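Local coordinates for flavin prenyltransferase UbiX (Methanocaldococcus jannaschii, PDB 6M8V), which binds FMN and probably joins a dimethylallyl group from dimethylallyl phosphate to flavin N5 and C6, making the prenyl-FMN cofactor for UbiD decarboxylase, at residues 158-161 against 162-166; 21-24 against 25-29; 166-170 against 171-175. One frame throughout, in Å; residues are numbered along the deposited sequence.

How the contacts relate
Contact 2 comes first along the chain. It closes the tight turn that leads from helix 13-22 into strand 28-33, inside a beta-alpha-beta unit. Contact 1 follows much later, within helix 156-171, where it closes no loop but joins successive turns. Contact 3 takes up the same helix at the shared residue Arg166 and closes the bend at its C-terminal end. The three run in series; none nests in or crosses another. They still meet in space. Val22 of contact 2 packs on Val164 of contact 1 and Leu168 of contact 3, and Leu23 reaches Leu168 and Ile173. Helix 156-171 is thereby tied to the end of helix 13-22.

Contact 1. Residues 158-161 against 162-166; sequences DIIN and FVVGR
The Phe162 ring carries Arg166 CG on one face, 3.9 Å above the ring plane and offset toward the rim, while Phe162 CB rests 3.5 Å from Ile159 O in the turn before. CG of Phe162 is anti to the backbone N (chi1 175°), which swings the ring away from residues 158-161. There the ring meets Phe178 edge-to-face, and the Phe162 side chain comes about 3 Å from that of Tyr150 (nearest atoms). Tyr150 and Arg166 are both predicted to bind dimethylallyl phosphate. A phosphate ion, probably from the crystallisation liquor, lies about 4 Å from the Phe162 side chain (nearest atoms). The other flat groups are held from outside: Asn161 OD1 is bonded to Arg18 NH1, and Asp158 OD2 to Lys154 N.

All nine residues belong to helix 156-171, which follows the last strand of the parallel sheet in this flavoprotein fold. Four successive i to i+4 bonds link the turns. Phe162 N bonds to Asp158 O, and Val163 N to Ile159 O at 3.3 Å, with a nearly straight N-H...O angle of 171°. Val164 N reaches Ile160 O, and Gly165 N reaches Asn161 O at 2.8 Å.

The two valines lean on the turn before them. Each sets CG2 beside its own backbone N. This brings Val163 CG2 close to Ile159 O and Val164 CG2 to 3.3 Å from Ile160 O. Val164 CG2 also faces Ile160 CG2 at 4.4 Å. Ile160 and Val163 both pack on Tyr15 of helix 13-22, and Ile159 meets Ile159 of the second subunit.

Contact 2. Residues 21-24 against 25-29; sequences EVLK and DRAEV
Leu23 overlaps Val29 at about a right angle, with Leu23 CB 3.9 Å from Val29 CG2. The leucine CG lies beside its backbone N (chi1 -81°), and its CD2 branch lies 4.3 Å from Ala27 CB. One leucine thus touches both Ala27 in the turn and Val29 in the strand.

The Leu23 carbonyl also holds the backbone. Arg26 N bonds to Leu23 O at 3.2 Å, and this bond is fairly straight at the hydrogen (164°). The donor stands well above the carbonyl plane, 63° out of it. This i to i+3 bond closes a beta turn over residues 23-26. Ala27 N adds a weak bond to the same Leu23 O at 3.3 Å. One oxygen therefore gathers two N-H groups of the chain.

A water completes the bend. It donates to Lys24 O at 3.0 Å and to Ala27 O at 3.2 Å, bridging the carbonyls of Lys24, within the turn, and Ala27, just after it. The Arg26 side chain, bent at chi3, comes back along residues 21-24. Its guanidinium approaches the Val22 carbonyl obliquely, with NH2 2.9 Å from Val22 O. Lys24 and Asp25 lie on the exposed side. Lys24 NZ and Asp25 OD1 are 4.7 Å apart, so any attraction between these opposite charges is probably modest.

The turn is the second connection of the beta-alpha-beta unit made of strand 2-7, helix 13-22 and strand 28-33. Leu23 and Ala27 pack on Ile3 of strand 2-7, Val29 on Val5 of the same strand, and Val22 on Val164 and Leu168 of helix 156-171.

Contact 3. Residues 166-170 against 171-175; sequences RVLDI and LGIDN
Leu168 is the bump that Leu171, Ile173 and Asn175 pack around. Its CD2 touches two methyl ends, Leu171 CD1 and Ile173 CD1, each at 4.0 Å. Its other branch, CD1, lies against Asn175 CB at 3.9 Å. The hollow that takes Leu168 is therefore made by two apolar side chains and the stem of an asparagine. Beside it, Val167 and Leu171 point the same way, and Val167 CG1 meets Leu171 CD1 at 3.9 Å. Outside the segments, Leu19 of helix 13-22 covers both Val167 and Leu168.

The bend is a Schellman motif, which ends helix 156-171. Gly172 leaves the helix with a positive phi (81°), and two bonds run back into the last turn. Ile173 N reaches Leu168 O at 2.9 Å, and Gly172 N reaches Asp169 O at 3.0 Å. The reversal lays Ile173 and Asn175 back over the helix flank.

Asn175 CG lies between its backbone N and carbonyl carbon (chi1 73°). This turns the amide inward over Leu168 CB and toward Asp169. Asn175 ND2 gives a weak bond to Asp169 OD1 at 3.1 Å, with the amide and carboxylate planes 28° apart. ND2 also bonds to Ile173 O, in the plane of the amide, while Asn175 OD1 takes Leu177 N. A water donates to both Asp169 OD1 and Ile173 O, and OD1 has a salt bridge to Arg180 as well.

The other carboxylate oxygen serves Arg166. Arg166 NH1 forms a salt bridge to Asp169 OD2 at 3.2 Å on the anti side, with OD2 in the guanidinium plane. Arg166 NH2 forms a salt bridge to Glu111 OE2 of the third subunit and a hydrogen bond to Met122 O of the second.

Contact 1. Residues 158-161 against 162-166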
loop_
_atom_site.group_PDB
_atom_site.type_symbol
_atom_site.label_atom_id
_atom_site.label_comp_id
_atom_site.label_asym_id
_atom_site.label_seq_id
_atom_site.Cartn_x
_atom_site.Cartn_y
_atom_site.Cartn_z
ATOM N N ASP A 158 10.643 -19.387 38.390
ATOM C CA ASP A 158 11.702 -19.390 37.381
ATOM C C ASP A 158 11.204 -18.863 36.041
ATOM O O ASP A 158 11.967 -18.246 35.289
ATOM C CB ASP A 158 12.255 -20.801 37.191
ATOM C CG ASP A 158 13.101 -21.269 38.358
ATOM O OD1 ASP A 158 13.653 -20.419 39.091
ATOM O OD2 ASP A 158 13.213 -22.500 38.532
ATOM N N ILE A 159 9.941 -19.120 35.714
ATOM C CA ILE A 159 9.377 -18.596 34.480
ATOM C C ILE A 159 9.233 -17.084 34.567
ATOM O O ILE A 159 9.596 -16.359 33.632
ATOM C CB ILE A 159 8.038 -19.293 34.186
ATOM C CG1 ILE A 159 8.284 -20.779 33.900
ATOM C CG2 ILE A 159 7.315 -18.608 33.037
ATOM C CD1 ILE A 159 7.057 -21.532 33.479
ATOM N N ILE A 160 8.734 -16.581 35.702
ATOM C CA ILE A 160 8.556 -15.141 35.873
ATOM C C ILE A 160 9.900 -14.422 35.834
ATOM O O ILE A 160 10.018 -13.323 35.281
ATOM C CB ILE A 160 7.798 -14.842 37.180
ATOM C CG1 ILE A 160 6.546 -15.711 37.286
ATOM C CG2 ILE A 160 7.438 -13.364 37.264
ATOM C CD1 ILE A 160 5.595 -15.549 36.126
ATOM N N ASN A 161 10.935 -15.032 36.416
ATOM C CA ASN A 161 12.239 -14.380 36.463
ATOM C C ASN A 161 12.924 -14.378 35.102
ATOM O O ASN A 161 13.727 -13.482 34.817
ATOM C CB ASN A 161 13.130 -15.057 37.509
ATOM C CG ASN A 161 12.742 -14.689 38.928
ATOM O OD1 ASN A 161 12.100 -13.667 39.159
ATOM N ND2 ASN A 161 13.134 -15.521 39.887
ATOM N N PHE A 162 12.641 -15.372 34.258
ATOM C CA PHE A 162 13.145 -15.330 32.887
ATOM C C PHE A 162 12.578 -14.128 32.140
ATOM O O PHE A 162 13.322 -13.344 31.536
ATOM C CB PHE A 162 12.799 -16.627 32.149
ATOM C CG PHE A 162 13.190 -16.614 30.692
ATOM C CD1 PHE A 162 14.437 -17.064 30.296
ATOM C CD2 PHE A 162 12.315 -16.140 29.722
ATOM C CE1 PHE A 162 14.805 -17.046 28.966
ATOM C CE2 PHE A 162 12.679 -16.115 28.390
ATOM C CZ PHE A 162 13.927 -16.570 28.012
ATOM N N VAL A 163 11.252 -13.977 32.164
ATOM C CA VAL A 163 10.603 -12.873 31.463
ATOM C C VAL A 163 11.123 -11.535 31.976
ATOM O O VAL A 163 11.459 -10.638 31.193
ATOM C CB VAL A 163 9.075 -12.977 31.607
ATOM C CG1 VAL A 163 8.395 -11.751 30.999
ATOM C CG2 VAL A 163 8.562 -14.266 30.958
ATOM N N VAL A 164 11.210 -11.389 33.300
ATOM C CA VAL A 164 11.648 -10.122 33.878
ATOM C C VAL A 164 13.121 -9.867 33.570
ATOM O O VAL A 164 13.519 -8.734 33.267
ATOM C CB VAL A 164 11.362 -10.109 35.393
ATOM C CG1 VAL A 164 12.030 -8.915 36.065
ATOM C CG2 VAL A 164 9.855 -10.088 35.638
ATOM N N GLY A 165 13.952 -10.912 33.630
ATOM C CA GLY A 165 15.352 -10.749 33.272
ATOM C C GLY A 165 15.535 -10.258 31.849
ATOM O O GLY A 165 16.393 -9.412 31.577
ATOM N N ARG A 166 14.724 -10.775 30.922
ATOM C CA ARG A 166 14.785 -10.313 29.539
ATOM C C ARG A 166 14.372 -8.851 29.427
ATOM O O ARG A 166 14.941 -8.097 28.630
ATOM C CB ARG A 166 13.902 -11.193 28.655
ATOM C CG ARG A 166 14.378 -12.629 28.551
ATOM C CD ARG A 166 15.725 -12.702 27.861
ATOM N NE ARG A 166 15.580 -12.562 26.418
ATOM C CZ ARG A 166 16.421 -11.880 25.650
ATOM N NH1 ARG A 166 17.468 -11.272 26.191
ATOM N NH2 ARG A 166 16.211 -11.803 24.343
#

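Contact 2. Residues 21-24 against 25-29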
loop_
_atom_site.group_PDB
_atom_site.type_symbol
_atom_site.label_atom_id
_atom_site.label_comp_id
_atom_site.label_asym_id
_atom_site.label_seq_id
_atom_site.Cartn_x
_atom_site.Cartn_y
_atom_site.Cartn_z
ATOM N N GLU A 21 9.996 -5.163 41.899
ATOM C CA GLU A 21 10.862 -5.431 43.042
ATOM C C GLU A 21 12.318 -5.621 42.636
ATOM O O GLU A 21 13.215 -5.202 43.376
ATOM C CB GLU A 21 10.356 -6.636 43.846
ATOM C CG GLU A 21 9.977 -7.872 43.060
ATOM C CD GLU A 21 9.060 -8.785 43.863
ATOM O OE1 GLU A 21 8.205 -8.257 44.608
ATOM O OE2 GLU A 21 9.201 -10.025 43.765
ATOM N N VAL A 22 12.591 -6.211 41.468
ATOM C CA VAL A 22 13.976 -6.262 41.008
ATOM C C VAL A 22 14.496 -4.895 40.576
ATOM O O VAL A 22 15.711 -4.720 40.455
ATOM C CB VAL A 22 14.165 -7.279 39.862
ATOM C CG1 VAL A 22 13.636 -8.650 40.268
ATOM C CG2 VAL A 22 13.499 -6.785 38.586
ATOM N N LEU A 23 13.614 -3.920 40.351
ATOM C CA LEU A 23 14.009 -2.562 39.998
ATOM C C LEU A 23 14.117 -1.638 41.201
ATOM O O LEU A 23 14.580 -0.498 41.037
ATOM C CB LEU A 23 13.013 -1.961 38.999
ATOM C CG LEU A 23 13.158 -2.345 37.522
ATOM C CD1 LEU A 23 12.103 -1.634 36.709
ATOM C CD2 LEU A 23 14.547 -1.976 37.047
ATOM N N LYS A 24 13.715 -2.121 42.387
ATOM C CA LYS A 24 13.502 -1.257 43.550
ATOM C C LYS A 24 14.714 -0.380 43.834
ATOM O O LYS A 24 14.594 0.839 43.979
ATOM C CB LYS A 24 13.186 -2.092 44.793
ATOM C CG LYS A 24 12.825 -1.263 46.041
ATOM C CD LYS A 24 12.157 0.067 45.661
ATOM C CE LYS A 24 11.170 0.527 46.683
ATOM N NZ LYS A 24 11.870 0.689 47.992
ATOM N N ASP A 25 15.887 -0.984 43.951
ATOM C CA ASP A 25 17.076 -0.252 44.362
ATOM C C ASP A 25 18.049 -0.055 43.209
ATOM O O ASP A 25 19.229 0.223 43.440
ATOM C CB ASP A 25 17.752 -0.963 45.540
ATOM C CG ASP A 25 16.938 -0.865 46.831
ATOM O OD1 ASP A 25 16.481 0.247 47.180
ATOM O OD2 ASP A 25 16.748 -1.903 47.504
ATOM N N ARG A 26 17.576 -0.177 41.967
ATOM C CA ARG A 26 18.437 -0.016 40.804
ATOM C C ARG A 26 17.969 1.053 39.828
ATOM O O ARG A 26 18.675 1.319 38.847
ATOM C CB ARG A 26 18.586 -1.348 40.055
ATOM C CG ARG A 26 19.954 -1.992 40.225
ATOM C CD ARG A 26 20.015 -3.359 39.563
ATOM N NE ARG A 26 19.095 -4.307 40.185
ATOM C CZ ARG A 26 19.009 -5.592 39.855
ATOM N NH1 ARG A 26 19.791 -6.091 38.905
ATOM N NH2 ARG A 26 18.142 -6.380 40.476
ATOM N N ALA A 27 16.814 1.674 40.057
ATOM C CA ALA A 27 16.317 2.690 39.142
ATOM C C ALA A 27 15.229 3.499 39.829
ATOM O O ALA A 27 14.555 3.009 40.739
ATOM C CB ALA A 27 15.772 2.070 37.845
ATOM N N GLU A 28 15.073 4.746 39.383
ATOM C CA GLU A 28 13.949 5.577 39.799
ATOM C C GLU A 28 12.722 5.124 39.019
ATOM O O GLU A 28 12.666 5.267 37.793
ATOM C CB GLU A 28 14.241 7.056 39.558
ATOM C CG GLU A 28 13.207 7.994 40.175
ATOM C CD GLU A 28 13.356 9.430 39.708
ATOM O OE1 GLU A 28 12.373 10.199 39.807
ATOM O OE2 GLU A 28 14.455 9.791 39.239
ATOM N N VAL A 29 11.740 4.575 39.723
ATOM C CA VAL A 29 10.599 3.924 39.099
ATOM C C VAL A 29 9.357 4.760 39.368
ATOM O O VAL A 29 9.015 5.024 40.528
ATOM C CB VAL A 29 10.424 2.488 39.613
ATOM C CG1 VAL A 29 9.147 1.880 39.061
ATOM C CG2 VAL A 29 11.637 1.646 39.233
HETATM O O HOH W 1 12.177 2.233 42.789
#

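Contact 3. Residues 166-170 against 171-175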
loop_
_atom_site.group_PDB
_atom_site.type_symbol
_atom_site.label_atom_id
_atom_site.label_comp_id
_atom_site.label_asym_id
_atom_site.label_seq_id
_atom_site.Cartn_x
_atom_site.Cartn_y
_atom_site.Cartn_z
ATOM N N ARG A 166 14.724 -10.775 30.922
ATOM C CA ARG A 166 14.785 -10.313 29.539
ATOM C C ARG A 166 14.372 -8.851 29.427
ATOM O O ARG A 166 14.941 -8.097 28.630
ATOM C CB ARG A 166 13.902 -11.193 28.655
ATOM C CG ARG A 166 14.378 -12.629 28.551
ATOM C CD ARG A 166 15.725 -12.702 27.861
ATOM N NE ARG A 166 15.580 -12.562 26.418
ATOM C CZ ARG A 166 16.421 -11.880 25.650
ATOM N NH1 ARG A 166 17.468 -11.272 26.191
ATOM N NH2 ARG A 166 16.211 -11.803 24.343
ATOM N N VAL A 167 13.385 -8.427 30.222
ATOM C CA VAL A 167 13.006 -7.016 30.232
ATOM C C VAL A 167 14.171 -6.158 30.704
ATOM O O VAL A 167 14.478 -5.119 30.105
ATOM C CB VAL A 167 11.755 -6.797 31.100
ATOM C CG1 VAL A 167 11.535 -5.309 31.340
ATOM C CG2 VAL A 167 10.544 -7.416 30.441
ATOM N N LEU A 168 14.847 -6.579 31.775
ATOM C CA LEU A 168 16.018 -5.836 32.236
ATOM C C LEU A 168 17.118 -5.840 31.182
ATOM O O LEU A 168 17.818 -4.837 31.002
ATOM C CB LEU A 168 16.533 -6.416 33.556
ATOM C CG LEU A 168 15.614 -6.314 34.779
ATOM C CD1 LEU A 168 16.306 -6.844 36.034
ATOM C CD2 LEU A 168 15.137 -4.885 34.989
ATOM N N ASP A 169 17.288 -6.962 30.475
ATOM C CA ASP A 169 18.233 -7.002 29.359
ATOM C C ASP A 169 17.959 -5.884 28.358
ATOM O O ASP A 169 18.871 -5.150 27.965
ATOM C CB ASP A 169 18.173 -8.364 28.662
ATOM C CG ASP A 169 18.763 -9.480 29.502
ATOM O OD1 ASP A 169 19.534 -9.177 30.435
ATOM O OD2 ASP A 169 18.469 -10.662 29.216
ATOM N N ILE A 170 16.696 -5.744 27.936
ATOM C CA ILE A 170 16.316 -4.706 26.976
ATOM C C ILE A 170 16.532 -3.316 27.562
ATOM O O ILE A 170 16.892 -2.375 26.843
ATOM C CB ILE A 170 14.850 -4.911 26.534
ATOM C CG1 ILE A 170 14.697 -6.229 25.773
ATOM C CG2 ILE A 170 14.380 -3.766 25.667
ATOM C CD1 ILE A 170 15.366 -6.220 24.407
ATOM N N LEU A 171 16.320 -3.159 28.868
ATOM C CA LEU A 171 16.551 -1.877 29.520
ATOM C C LEU A 171 18.031 -1.547 29.661
ATOM O O LEU A 171 18.363 -0.408 30.003
ATOM C CB LEU A 171 15.884 -1.871 30.899
ATOM C CG LEU A 171 14.355 -1.878 30.899
ATOM C CD1 LEU A 171 13.812 -2.334 32.242
ATOM C CD2 LEU A 171 13.825 -0.501 30.549
ATOM N N GLY A 172 18.922 -2.501 29.402
ATOM C CA GLY A 172 20.334 -2.278 29.634
ATOM C C GLY A 172 20.763 -2.447 31.071
ATOM O O GLY A 172 21.798 -1.903 31.469
ATOM N N ILE A 173 19.999 -3.187 31.865
ATOM C CA ILE A 173 20.284 -3.392 33.279
ATOM C C ILE A 173 20.867 -4.788 33.446
ATOM O O ILE A 173 20.208 -5.785 33.127
ATOM C CB ILE A 173 19.020 -3.203 34.133
ATOM C CG1 ILE A 173 18.480 -1.781 33.953
ATOM C CG2 ILE A 173 19.312 -3.486 35.600
ATOM C CD1 ILE A 173 17.213 -1.503 34.712
ATOM N N ASP A 174 22.109 -4.854 33.930
ATOM C CA ASP A 174 22.764 -6.133 34.176
ATOM C C ASP A 174 22.026 -6.914 35.254
ATOM O O ASP A 174 21.657 -6.368 36.297
ATOM C CB ASP A 174 24.214 -5.910 34.611
ATOM C CG ASP A 174 25.177 -5.856 33.443
ATOM O OD1 ASP A 174 26.363 -6.196 33.638
ATOM O OD2 ASP A 174 24.755 -5.465 32.335
ATOM N N ASN A 175 21.828 -8.207 35.008
ATOM C CA ASN A 175 21.133 -9.052 35.969
ATOM C C ASN A 175 21.544 -10.503 35.757
ATOM O O ASN A 175 22.026 -10.884 34.685
ATOM C CB ASN A 175 19.615 -8.911 35.841
ATOM C CG ASN A 175 19.075 -9.585 34.592
ATOM O OD1 ASN A 175 18.713 -10.764 34.613
ATOM N ND2 ASN A 175 19.036 -8.845 33.490
HETATM O O HOH W 2 21.545 -6.928 30.737
#